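Local structure of peptide ABC transporter permease (6EXS) at residues P7-F12 / D144-A149; G19-V24 / N134-L139; A90-A95 / V194-F199. The protein probably carries peptides, including a thioalcohol-conjugated peptide precursor of human axillary malodour, across the cell membrane as a member of the POT family. One frame throughout, in Å; residues are numbered along the deposited sequence.

Contact 1 of 3, residues P7-F12 / D144-A149. With OLC ((2R)-2,3-dihydroxypropyl (9Z)-octadec-9-enoate), chain L.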
loop_
_atom_site.group_PDB
_atom_site.type_symbol
_atom_site.label_atom_id
_atom_site.label_comp_id
_atom_site.label_asym_id
_atom_site.label_seq_id
_atom_site.Cartn_x
_atom_site.Cartn_y
_atom_site.Cartn_z
ATOM N N PRO A 7 29.708 -0.174 -7.205
ATOM C CA PRO A 7 30.145 1.228 -7.065
ATOM C C PRO A 7 29.477 1.879 -5.850
ATOM O O PRO A 7 28.299 1.637 -5.600
ATOM C CB PRO A 7 29.725 1.878 -8.391
ATOM C CG PRO A 7 28.669 1.016 -8.928
ATOM C CD PRO A 7 28.938 -0.374 -8.450
ATOM N N GLN A 8 30.263 2.628 -5.051
ATOM C CA GLN A 8 29.789 3.245 -3.809
ATOM C C GLN A 8 29.289 4.682 -3.972
ATOM O O GLN A 8 28.769 5.257 -3.015
ATOM C CB GLN A 8 30.852 3.133 -2.702
ATOM C CG GLN A 8 30.830 1.772 -1.982
ATOM C CD GLN A 8 29.490 1.436 -1.350
ATOM O OE1 GLN A 8 28.952 2.181 -0.514
ATOM N NE2 GLN A 8 28.904 0.320 -1.769
ATOM N N LYS A 9 29.418 5.241 -5.183
ATOM C CA LYS A 9 28.920 6.568 -5.549
ATOM C C LYS A 9 28.262 6.450 -6.951
ATOM O O LYS A 9 28.126 5.334 -7.468
ATOM C CB LYS A 9 30.064 7.609 -5.521
ATOM C CG LYS A 9 30.618 7.933 -4.125
ATOM C CD LYS A 9 29.753 8.914 -3.321
ATOM C CE LYS A 9 30.429 9.355 -2.044
ATOM N NZ LYS A 9 29.771 10.550 -1.450
ATOM N N GLY A 10 27.828 7.563 -7.536
ATOM C CA GLY A 10 27.246 7.523 -8.872
ATOM C C GLY A 10 25.830 8.031 -9.048
ATOM O O GLY A 10 25.432 8.300 -10.185
ATOM N N PHE A 11 25.049 8.137 -7.948
ATOM C CA PHE A 11 23.686 8.664 -7.975
ATOM C C PHE A 11 23.458 9.582 -6.785
ATOM O O PHE A 11 23.070 9.118 -5.714
ATOM C CB PHE A 11 22.636 7.544 -8.047
ATOM C CG PHE A 11 21.233 8.035 -8.340
ATOM C CD1 PHE A 11 20.898 8.530 -9.595
ATOM C CD2 PHE A 11 20.238 7.962 -7.373
ATOM C CE1 PHE A 11 19.595 8.963 -9.870
ATOM C CE2 PHE A 11 18.932 8.391 -7.649
ATOM C CZ PHE A 11 18.623 8.890 -8.895
ATOM N N PHE A 12 23.728 10.893 -6.975
ATOM C CA PHE A 12 23.603 11.963 -5.965
ATOM C C PHE A 12 24.340 11.655 -4.642
ATOM O O PHE A 12 23.770 11.851 -3.560
ATOM C CB PHE A 12 22.123 12.326 -5.710
ATOM C CG PHE A 12 21.387 12.864 -6.907
ATOM C CD1 PHE A 12 21.430 14.217 -7.217
ATOM C CD2 PHE A 12 20.630 12.025 -7.712
ATOM C CE1 PHE A 12 20.750 14.714 -8.325
ATOM C CE2 PHE A 12 19.953 12.524 -8.823
ATOM C CZ PHE A 12 20.005 13.867 -9.113
ATOM N N ASP A 144 27.575 2.464 7.306
ATOM C CA ASP A 144 27.256 3.593 6.423
ATOM C C ASP A 144 26.027 4.399 6.879
ATOM O O ASP A 144 24.920 3.865 6.964
ATOM C CB ASP A 144 27.125 3.148 4.953
ATOM C CG ASP A 144 27.472 4.213 3.925
ATOM O OD1 ASP A 144 27.079 5.372 4.118
ATOM O OD2 ASP A 144 28.087 3.872 2.901
ATOM N N THR A 145 26.256 5.701 7.155
ATOM C CA THR A 145 25.283 6.697 7.626
ATOM C C THR A 145 24.324 7.165 6.537
ATOM O O THR A 145 23.244 7.660 6.857
ATOM C CB THR A 145 26.014 7.920 8.216
ATOM O OG1 THR A 145 26.932 8.442 7.250
ATOM C CG2 THR A 145 26.727 7.616 9.528
ATOM N N ARG A 146 24.727 7.047 5.257
ATOM C CA ARG A 146 23.933 7.474 4.087
ATOM C C ARG A 146 22.627 6.690 3.865
ATOM O O ARG A 146 21.736 7.209 3.184
ATOM C CB ARG A 146 24.766 7.394 2.790
ATOM C CG ARG A 146 26.061 8.195 2.759
ATOM C CD ARG A 146 26.769 7.953 1.442
ATOM N NE ARG A 146 27.223 6.571 1.300
ATOM C CZ ARG A 146 27.710 6.050 0.179
ATOM N NH1 ARG A 146 27.782 6.784 -0.924
ATOM N NH2 ARG A 146 28.133 4.790 0.153
ATOM N N ILE A 147 22.537 5.443 4.399
ATOM C CA ILE A 147 21.426 4.495 4.217
ATOM C C ILE A 147 20.027 5.149 4.365
ATOM O O ILE A 147 19.201 4.953 3.481
ATOM C CB ILE A 147 21.570 3.196 5.067
ATOM C CG1 ILE A 147 20.536 2.130 4.645
ATOM C CG2 ILE A 147 21.560 3.444 6.584
ATOM C CD1 ILE A 147 20.966 0.677 4.902
ATOM N N ASP A 148 19.795 5.968 5.409
ATOM C CA ASP A 148 18.511 6.645 5.649
ATOM C C ASP A 148 18.134 7.646 4.566
ATOM O O ASP A 148 16.963 7.722 4.191
ATOM C CB ASP A 148 18.499 7.303 7.034
ATOM C CG ASP A 148 18.674 6.315 8.170
ATOM O OD1 ASP A 148 18.248 5.140 8.014
ATOM O OD2 ASP A 148 19.231 6.710 9.213
ATOM N N ALA A 149 19.125 8.394 4.049
ATOM C CA ALA A 149 18.954 9.378 2.975
ATOM C C ALA A 149 18.712 8.651 1.660
ATOM O O ALA A 149 17.976 9.162 0.822
ATOM C CB ALA A 149 20.186 10.270 2.867
HETATM C C24 OLC L . 19.079 14.312 -4.410
HETATM C C5 OLC L . 14.432 13.499 -11.311
HETATM C C4 OLC L . 15.392 13.415 -10.140
HETATM C C3 OLC L . 15.471 12.030 -9.524
HETATM C C2 OLC L . 16.530 11.893 -8.433
HETATM C C21 OLC L . 16.902 14.309 -5.658
HETATM C C1 OLC L . 16.183 12.575 -7.141
HETATM C C22 OLC L . 17.651 13.818 -4.443
HETATM O O19 OLC L . 15.145 12.429 -6.549
HETATM O O25 OLC L . 19.699 13.991 -3.174
HETATM O O23 OLC L . 16.957 14.263 -3.274
HETATM O O20 OLC L . 17.179 13.373 -6.727
#

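Contact 2 of 3, residues G19-V24 / N134-L139. With OLC ((2R)-2,3-dihydroxypropyl (9Z)-octadec-9-enoate), chain L.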
loop_
_atom_site.group_PDB
_atom_site.type_symbol
_atom_site.label_atom_id
_atom_site.label_comp_id
_atom_site.label_asym_id
_atom_site.label_seq_id
_atom_site.Cartn_x
_atom_site.Cartn_y
_atom_site.Cartn_z
ATOM N N GLY A 19 20.369 4.548 -8.392
ATOM C CA GLY A 19 19.897 5.173 -9.624
ATOM C C GLY A 19 19.140 4.211 -10.510
ATOM O O GLY A 19 18.057 4.538 -11.003
ATOM N N VAL A 20 19.686 2.989 -10.661
ATOM C CA VAL A 20 19.079 1.914 -11.442
ATOM C C VAL A 20 17.728 1.559 -10.831
ATOM O O VAL A 20 16.737 1.574 -11.549
ATOM C CB VAL A 20 20.024 0.681 -11.586
ATOM C CG1 VAL A 20 19.354 -0.462 -12.354
ATOM C CG2 VAL A 20 21.327 1.075 -12.267
ATOM N N LEU A 21 17.677 1.343 -9.497
ATOM C CA LEU A 21 16.465 0.937 -8.770
ATOM C C LEU A 21 15.436 2.057 -8.594
ATOM O O LEU A 21 14.237 1.754 -8.474
ATOM C CB LEU A 21 16.795 0.257 -7.441
ATOM C CG LEU A 21 17.644 -1.022 -7.599
ATOM C CD1 LEU A 21 17.971 -1.623 -6.283
ATOM C CD2 LEU A 21 16.993 -2.050 -8.531
ATOM N N PHE A 22 15.879 3.332 -8.651
ATOM C CA PHE A 22 14.989 4.489 -8.591
ATOM C C PHE A 22 14.161 4.514 -9.888
ATOM O O PHE A 22 12.940 4.646 -9.811
ATOM C CB PHE A 22 15.778 5.804 -8.397
ATOM C CG PHE A 22 14.937 7.060 -8.288
ATOM C CD1 PHE A 22 14.396 7.659 -9.424
ATOM C CD2 PHE A 22 14.734 7.679 -7.059
ATOM C CE1 PHE A 22 13.629 8.821 -9.325
ATOM C CE2 PHE A 22 13.980 8.854 -6.965
ATOM C CZ PHE A 22 13.427 9.410 -8.097
ATOM N N PHE A 23 14.822 4.356 -11.067
ATOM C CA PHE A 23 14.175 4.331 -12.392
ATOM C C PHE A 23 13.221 3.143 -12.498
ATOM O O PHE A 23 12.118 3.301 -13.017
ATOM C CB PHE A 23 15.236 4.264 -13.503
ATOM C CG PHE A 23 14.762 4.452 -14.933
ATOM C CD1 PHE A 23 14.185 3.401 -15.638
ATOM C CD2 PHE A 23 14.968 5.653 -15.599
ATOM C CE1 PHE A 23 13.816 3.554 -16.983
ATOM C CE2 PHE A 23 14.597 5.806 -16.939
ATOM C CZ PHE A 23 14.026 4.757 -17.623
ATOM N N VAL A 24 13.644 1.959 -12.010
ATOM C CA VAL A 24 12.847 0.724 -12.013
ATOM C C VAL A 24 11.606 0.894 -11.122
ATOM O O VAL A 24 10.492 0.638 -11.583
ATOM C CB VAL A 24 13.705 -0.510 -11.618
ATOM C CG1 VAL A 24 12.841 -1.744 -11.372
ATOM C CG2 VAL A 24 14.774 -0.800 -12.663
ATOM N N ASN A 134 14.977 -4.370 0.064
ATOM C CA ASN A 134 16.060 -5.116 0.663
ATOM C C ASN A 134 17.376 -4.857 -0.089
ATOM O O ASN A 134 18.390 -4.556 0.554
ATOM C CB ASN A 134 15.700 -6.593 0.669
ATOM C CG ASN A 134 16.576 -7.416 1.556
ATOM O OD1 ASN A 134 17.738 -7.675 1.244
ATOM N ND2 ASN A 134 16.037 -7.834 2.687
ATOM N N ILE A 135 17.351 -4.951 -1.446
ATOM C CA ILE A 135 18.513 -4.712 -2.324
ATOM C C ILE A 135 19.093 -3.317 -2.081
ATOM O O ILE A 135 20.298 -3.200 -1.881
ATOM C CB ILE A 135 18.204 -5.003 -3.827
ATOM C CG1 ILE A 135 17.942 -6.514 -4.050
ATOM C CG2 ILE A 135 19.337 -4.510 -4.742
ATOM C CD1 ILE A 135 17.120 -6.858 -5.318
ATOM N N VAL A 136 18.218 -2.286 -2.034
ATOM C CA VAL A 136 18.545 -0.871 -1.773
ATOM C C VAL A 136 19.402 -0.721 -0.495
ATOM O O VAL A 136 20.480 -0.128 -0.553
ATOM C CB VAL A 136 17.268 0.015 -1.739
ATOM C CG1 VAL A 136 17.563 1.403 -1.189
ATOM C CG2 VAL A 136 16.622 0.109 -3.117
ATOM N N GLY A 137 18.934 -1.292 0.618
ATOM C CA GLY A 137 19.653 -1.256 1.889
ATOM C C GLY A 137 20.954 -2.041 1.904
ATOM O O GLY A 137 21.889 -1.662 2.612
ATOM N N ARG A 138 21.039 -3.131 1.102
ATOM C CA ARG A 138 22.233 -3.990 1.030
ATOM C C ARG A 138 23.337 -3.431 0.087
ATOM O O ARG A 138 24.416 -4.020 -0.037
ATOM C CB ARG A 138 21.858 -5.453 0.706
ATOM C CG ARG A 138 21.143 -6.140 1.874
ATOM C CD ARG A 138 21.667 -7.531 2.189
ATOM N NE ARG A 138 20.581 -8.515 2.242
ATOM C CZ ARG A 138 19.906 -8.844 3.341
ATOM N NH1 ARG A 138 20.199 -8.272 4.504
ATOM N NH2 ARG A 138 18.932 -9.746 3.285
ATOM N N LEU A 139 23.084 -2.248 -0.498
ATOM C CA LEU A 139 24.016 -1.492 -1.340
ATOM C C LEU A 139 24.968 -0.686 -0.454
ATOM O O LEU A 139 26.003 -0.230 -0.943
ATOM C CB LEU A 139 23.259 -0.492 -2.249
ATOM C CG LEU A 139 22.345 -0.994 -3.357
ATOM C CD1 LEU A 139 21.768 0.175 -4.108
ATOM C CD2 LEU A 139 23.081 -1.907 -4.321
HETATM C C24 OLC L . 19.079 14.312 -4.410
HETATM C C5 OLC L . 14.432 13.499 -11.311
HETATM C C4 OLC L . 15.392 13.415 -10.140
HETATM C C3 OLC L . 15.471 12.030 -9.524
HETATM C C2 OLC L . 16.530 11.893 -8.433
HETATM C C21 OLC L . 16.902 14.309 -5.658
HETATM C C1 OLC L . 16.183 12.575 -7.141
HETATM C C22 OLC L . 17.651 13.818 -4.443
HETATM O O19 OLC L . 15.145 12.429 -6.549
HETATM O O25 OLC L . 19.699 13.991 -3.174
HETATM O O23 OLC L . 16.957 14.263 -3.274
HETATM O O20 OLC L . 17.179 13.373 -6.727
#

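Contact 3 of 3, residues A90-A95 / V194-F199. With OLC ((2R)-2,3-dihydroxypropyl (9Z)-octadec-9-enoate), chain I; OLC ((2R)-2,3-dihydroxypropyl (9Z)-octadec-9-enoate), chain M; OLC ((2R)-2,3-dihydroxypropyl (9Z)-octadec-9-enoate), chain J.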
loop_
_atom_site.group_PDB
_atom_site.type_symbol
_atom_site.label_atom_id
_atom_site.label_comp_id
_atom_site.label_asym_id
_atom_site.label_seq_id
_atom_site.Cartn_x
_atom_site.Cartn_y
_atom_site.Cartn_z
ATOM N N ALA A 90 13.740 -12.923 -7.225
ATOM C CA ALA A 90 12.396 -12.570 -6.758
ATOM C C ALA A 90 11.906 -11.207 -7.300
ATOM O O ALA A 90 10.733 -11.101 -7.677
ATOM C CB ALA A 90 12.347 -12.593 -5.236
ATOM N N THR A 91 12.803 -10.182 -7.355
ATOM C CA THR A 91 12.515 -8.838 -7.893
ATOM C C THR A 91 12.218 -8.958 -9.408
ATOM O O THR A 91 11.305 -8.299 -9.907
ATOM C CB THR A 91 13.722 -7.868 -7.637
ATOM O OG1 THR A 91 14.000 -7.790 -6.242
ATOM C CG2 THR A 91 13.496 -6.449 -8.202
ATOM N N LEU A 92 13.006 -9.795 -10.122
ATOM C CA LEU A 92 12.909 -10.019 -11.565
ATOM C C LEU A 92 11.668 -10.826 -11.934
ATOM O O LEU A 92 10.955 -10.439 -12.865
ATOM C CB LEU A 92 14.203 -10.674 -12.103
ATOM C CG LEU A 92 14.331 -10.978 -13.617
ATOM C CD1 LEU A 92 13.922 -9.793 -14.494
ATOM C CD2 LEU A 92 15.742 -11.391 -13.956
ATOM N N LEU A 93 11.408 -11.938 -11.214
ATOM C CA LEU A 93 10.221 -12.747 -11.471
ATOM C C LEU A 93 8.977 -11.917 -11.181
ATOM O O LEU A 93 8.063 -11.900 -12.000
ATOM C CB LEU A 93 10.230 -14.069 -10.683
ATOM C CG LEU A 93 9.105 -15.061 -11.020
ATOM C CD1 LEU A 93 9.057 -15.375 -12.509
ATOM C CD2 LEU A 93 9.265 -16.338 -10.233
ATOM N N GLY A 94 9.011 -11.159 -10.083
ATOM C CA GLY A 94 7.939 -10.252 -9.704
ATOM C C GLY A 94 7.611 -9.266 -10.806
ATOM O O GLY A 94 6.458 -9.170 -11.222
ATOM N N ALA A 95 8.638 -8.574 -11.328
ATOM C CA ALA A 95 8.518 -7.592 -12.414
ATOM C C ALA A 95 7.872 -8.170 -13.682
ATOM O O ALA A 95 7.021 -7.511 -14.269
ATOM C CB ALA A 95 9.881 -6.999 -12.739
ATOM N N VAL A 194 13.257 -3.225 -18.746
ATOM C CA VAL A 194 14.344 -3.050 -19.718
ATOM C C VAL A 194 15.597 -2.432 -19.046
ATOM O O VAL A 194 16.708 -2.926 -19.248
ATOM C CB VAL A 194 13.839 -2.254 -20.960
ATOM C CG1 VAL A 194 14.989 -1.707 -21.800
ATOM C CG2 VAL A 194 12.915 -3.112 -21.817
ATOM N N TRP A 195 15.390 -1.392 -18.212
ATOM C CA TRP A 195 16.416 -0.671 -17.463
ATOM C C TRP A 195 17.154 -1.581 -16.465
ATOM O O TRP A 195 18.386 -1.535 -16.413
ATOM C CB TRP A 195 15.791 0.526 -16.745
ATOM C CG TRP A 195 16.770 1.617 -16.423
ATOM C CD1 TRP A 195 17.350 1.870 -15.214
ATOM C CD2 TRP A 195 17.264 2.618 -17.324
ATOM N NE1 TRP A 195 18.181 2.965 -15.309
ATOM C CE2 TRP A 195 18.157 3.435 -16.596
ATOM C CE3 TRP A 195 17.051 2.895 -18.684
ATOM C CZ2 TRP A 195 18.813 4.528 -17.176
ATOM C CZ3 TRP A 195 17.717 3.969 -19.262
ATOM C CH2 TRP A 195 18.589 4.768 -18.511
ATOM N N TYR A 196 16.409 -2.424 -15.706
ATOM C CA TYR A 196 16.981 -3.398 -14.771
ATOM C C TYR A 196 17.853 -4.376 -15.567
ATOM O O TYR A 196 19.024 -4.541 -15.242
ATOM C CB TYR A 196 15.886 -4.158 -13.988
ATOM C CG TYR A 196 16.426 -5.225 -13.055
ATOM C CD1 TYR A 196 16.646 -6.528 -13.502
ATOM C CD2 TYR A 196 16.722 -4.935 -11.725
ATOM C CE1 TYR A 196 17.174 -7.504 -12.659
ATOM C CE2 TYR A 196 17.210 -5.915 -10.860
ATOM C CZ TYR A 196 17.446 -7.195 -11.335
ATOM O OH TYR A 196 17.955 -8.153 -10.493
ATOM N N LEU A 197 17.292 -4.998 -16.629
ATOM C CA LEU A 197 18.029 -5.945 -17.475
ATOM C C LEU A 197 19.326 -5.332 -18.040
ATOM O O LEU A 197 20.372 -5.976 -18.015
ATOM C CB LEU A 197 17.136 -6.495 -18.609
ATOM C CG LEU A 197 15.961 -7.406 -18.206
ATOM C CD1 LEU A 197 15.086 -7.692 -19.389
ATOM C CD2 LEU A 197 16.436 -8.730 -17.621
ATOM N N LEU A 198 19.262 -4.080 -18.495
ATOM C CA LEU A 198 20.426 -3.393 -19.047
ATOM C C LEU A 198 21.512 -3.043 -18.021
ATOM O O LEU A 198 22.703 -3.173 -18.329
ATOM C CB LEU A 198 19.999 -2.087 -19.760
ATOM C CG LEU A 198 19.376 -2.189 -21.144
ATOM C CD1 LEU A 198 18.756 -0.850 -21.550
ATOM C CD2 LEU A 198 20.393 -2.668 -22.180
ATOM N N PHE A 199 21.106 -2.561 -16.827
ATOM C CA PHE A 199 22.046 -2.002 -15.867
ATOM C C PHE A 199 22.261 -2.741 -14.545
ATOM O O PHE A 199 23.211 -2.384 -13.854
ATOM C CB PHE A 199 21.629 -0.546 -15.581
ATOM C CG PHE A 199 21.632 0.281 -16.845
ATOM C CD1 PHE A 199 22.827 0.599 -17.487
ATOM C CD2 PHE A 199 20.441 0.697 -17.423
ATOM C CE1 PHE A 199 22.827 1.324 -18.683
ATOM C CE2 PHE A 199 20.444 1.437 -18.608
ATOM C CZ PHE A 199 21.634 1.735 -19.235
HETATM C C9 OLC I . 15.787 7.065 -21.367
HETATM C C8 OLC I . 17.204 6.830 -21.788
HETATM C C24 OLC I . 24.574 -2.930 -21.189
HETATM C C7 OLC I . 17.319 6.009 -23.074
HETATM C C6 OLC I . 18.744 5.669 -23.489
HETATM C C5 OLC I . 19.294 4.377 -22.894
HETATM C C4 OLC I . 20.648 3.975 -23.453
HETATM C C3 OLC I . 21.013 2.519 -23.209
HETATM C C2 OLC I . 22.427 2.175 -23.661
HETATM C C21 OLC I . 23.818 -1.174 -22.836
HETATM C C1 OLC I . 22.663 0.699 -23.811
HETATM C C22 OLC I . 24.174 -1.484 -21.398
HETATM O O19 OLC I . 22.190 0.019 -24.685
HETATM O O25 OLC I . 23.449 -3.802 -21.165
HETATM O O23 OLC I . 25.253 -0.631 -21.004
HETATM O O20 OLC I . 23.478 0.236 -22.847
HETATM C C24 OLC M . 16.263 -17.915 -9.636
HETATM C C5 OLC M . 11.149 -16.262 -16.536
HETATM C C4 OLC M . 11.491 -15.242 -15.463
HETATM C C3 OLC M . 12.653 -15.656 -14.575
HETATM C C2 OLC M . 12.936 -14.646 -13.472
HETATM C C21 OLC M . 14.542 -16.376 -10.633
HETATM C C1 OLC M . 14.074 -15.020 -12.562
HETATM C C22 OLC M . 15.443 -17.568 -10.862
HETATM O O19 OLC M . 15.093 -14.389 -12.456
HETATM O O25 OLC M . 17.254 -16.930 -9.366
HETATM O O23 OLC M . 14.650 -18.696 -11.249
HETATM O O20 OLC M . 13.789 -16.123 -11.847
HETATM C C24 OLC J . 19.190 -11.020 -15.708
HETATM C C6 OLC J . 16.868 -6.392 -22.857
HETATM C C5 OLC J . 18.346 -6.720 -22.988
HETATM C C4 OLC J . 18.935 -7.431 -21.780
HETATM C C3 OLC J . 20.425 -7.716 -21.901
HETATM C C2 OLC J . 21.114 -7.979 -20.566
HETATM C C21 OLC J . 20.214 -10.423 -17.932
HETATM C C1 OLC J . 20.840 -9.326 -19.961
HETATM C C22 OLC J . 19.823 -9.937 -16.556
HETATM O O19 OLC J . 20.934 -10.377 -20.539
HETATM O O25 OLC J . 20.134 -12.021 -15.348
HETATM O O23 OLC J . 20.967 -9.401 -15.891
HETATM O O20 OLC J . 20.501 -9.213 -18.672
#

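Contact 1 of 3, residues P7-F12 / D144-A149
Arg146 reaches from the segment that leads into helix 147-174 to the backbone of Gln8. From CB the chain runs out through CG and CD; the side chain as a whole also touches Tyr140, His14 and Pro15. A bend at chi3 (-66°) then turns NE back onto Asp144 OD1, 3.1 Å away. NH2 takes the other oxygen, Asp144 OD2, at 2.9 Å, so the salt bridge is side-on and two-pronged. Asp144 OD1 also caps the backbone N of Arg146, the bond from N arriving from the same face of the carboxylate as that from NE. At the tip, Gln8 O lies in the plane of the guanidinium, 2.8 Å from Arg146 NH1 and almost straight along the C=O axis; NH1 gives a further bond to Gly13 O, and NH2 adds a weak one to Gln8 O. Gln8 OE1 comes within 2.8 Å of Arg146 NH2, the amide turned 63° from the guanidinium, while Gln8 NE2 is spent on Leu139 O. Lys9 passes at a slant, its CD 3.8 Å from Arg146 NH1 and its NZ weakly bonded to Gly13 O. Only arginine offers so many planar donors, and Asp144 probably offsets the neighbouring positive charges, tying the N-terminal segment to a likely cytoplasmic helix end.

Contact 2 of 3, residues G19-V24 / N134-L139
Leu21 points from helix 16-44 at the end of helix 110-137 and meets two branched side chains there with a single methyl, CD1. The backbones are close, 7.5 Å between the CA atoms of Leu21 and Val136. In Leu21, CG stands beside the backbone N, anti to the carbonyl carbon (chi1 -60°), and CD1 continues outward. Against Ile135 it crosses at about a right angle, so CD1 abuts the CG2 branch, 3.5 Å away, and not the longer CG1 arm. Ile135 also packs on Thr87, Arg88 and Thr91 of helix 74-106. Against Val136 the relation differs, for the two side chains slide past each other in opposite directions and Leu21 CD1 passes Val136 CG2 at 3.9 Å. Beta-branching suits both positions, since one branch can face Leu21 while the residue serves a second neighbour; Val136 leans on Phe151 and Phe154 of helix 147-174 as well. The next residue, Phe22, sends its ring away to a monoolein molecule, whose C2 lies over one face, 4.0 Å above the plane. As in other major facilitator proteins, both helices probably belong to the N-terminal six-helix bundle, and their ends meet here. All three touching residues are buried, and between these two segments the closest atoms are methyl carbons. The contact is therefore probably held by dispersion and burial of apolar surface, with no directional bond between the segments.

Contact 3 of 3, residues A90-A95 / V194-F199
Leu92 and Tyr196 bring the two segments together, with their CA atoms 8.4 Å apart. Both segments are regular helix, running in broadly opposed senses, their peptide groups used in i to i+4 bonds such as Gly94 N to Ala90 O. At this spacing the gap is bridged by side chains, Leu92 among them, which uses its two methyls differently. CG stands opposite the backbone nitrogen (chi1 -179°), which swings the fork toward helix 178-204: CD2 comes to CE1 of Tyr196 at 4.3 Å, oblique to the ring, and CD1 to Leu197 CD2 at 4.2 Å, the two leucines crossing at about a right angle. Here helices 74-106 and 178-204, both probably in the N-terminal six-helix bundle as in other major facilitator proteins, pack side by side at the lipid-facing surface. Several monoolein molecules mark that boundary, and Leu92 CD2 lies 3.4 Å from the carbonyl oxygen O19 of one of them; leucine suits the place because its apolar side chain packs on protein and lipid alike. Tyrosine is suited to the buried side: its ring packs while OH accepts from Arg88 NE, giving the polar end a partner. On the far flank of the same helix, Trp195 carries Phe199 over the centre of one face, Phe199 CE2 standing 3.4 Å above the plane, and a monoolein hydroxyl, O25, donates to Leu198 O at 3.0 Å.

In the fold
From the N terminus, the segment 7-12 comes first, and contact 1 joins it to the entrance of helix 147-174, closing a loop of 131 residues. Contact 2 closes a shorter loop wholly within that one, from helix 16-44 to the end of helix 110-137. Contact 3 begins inside both loops, on helix 74-106, and ends beyond them on helix 178-204, so it crosses each. Contacts 1 and 2 adjoin, Phe11 packing on Gly19 and Phe22, and they share one monoolein molecule. Contacts 2 and 3 also touch, through the stacked rings of Phe23 and Trp195. Contact 2 thus lies between the other two, its centre about 11 Å from those of contacts 1 and 3.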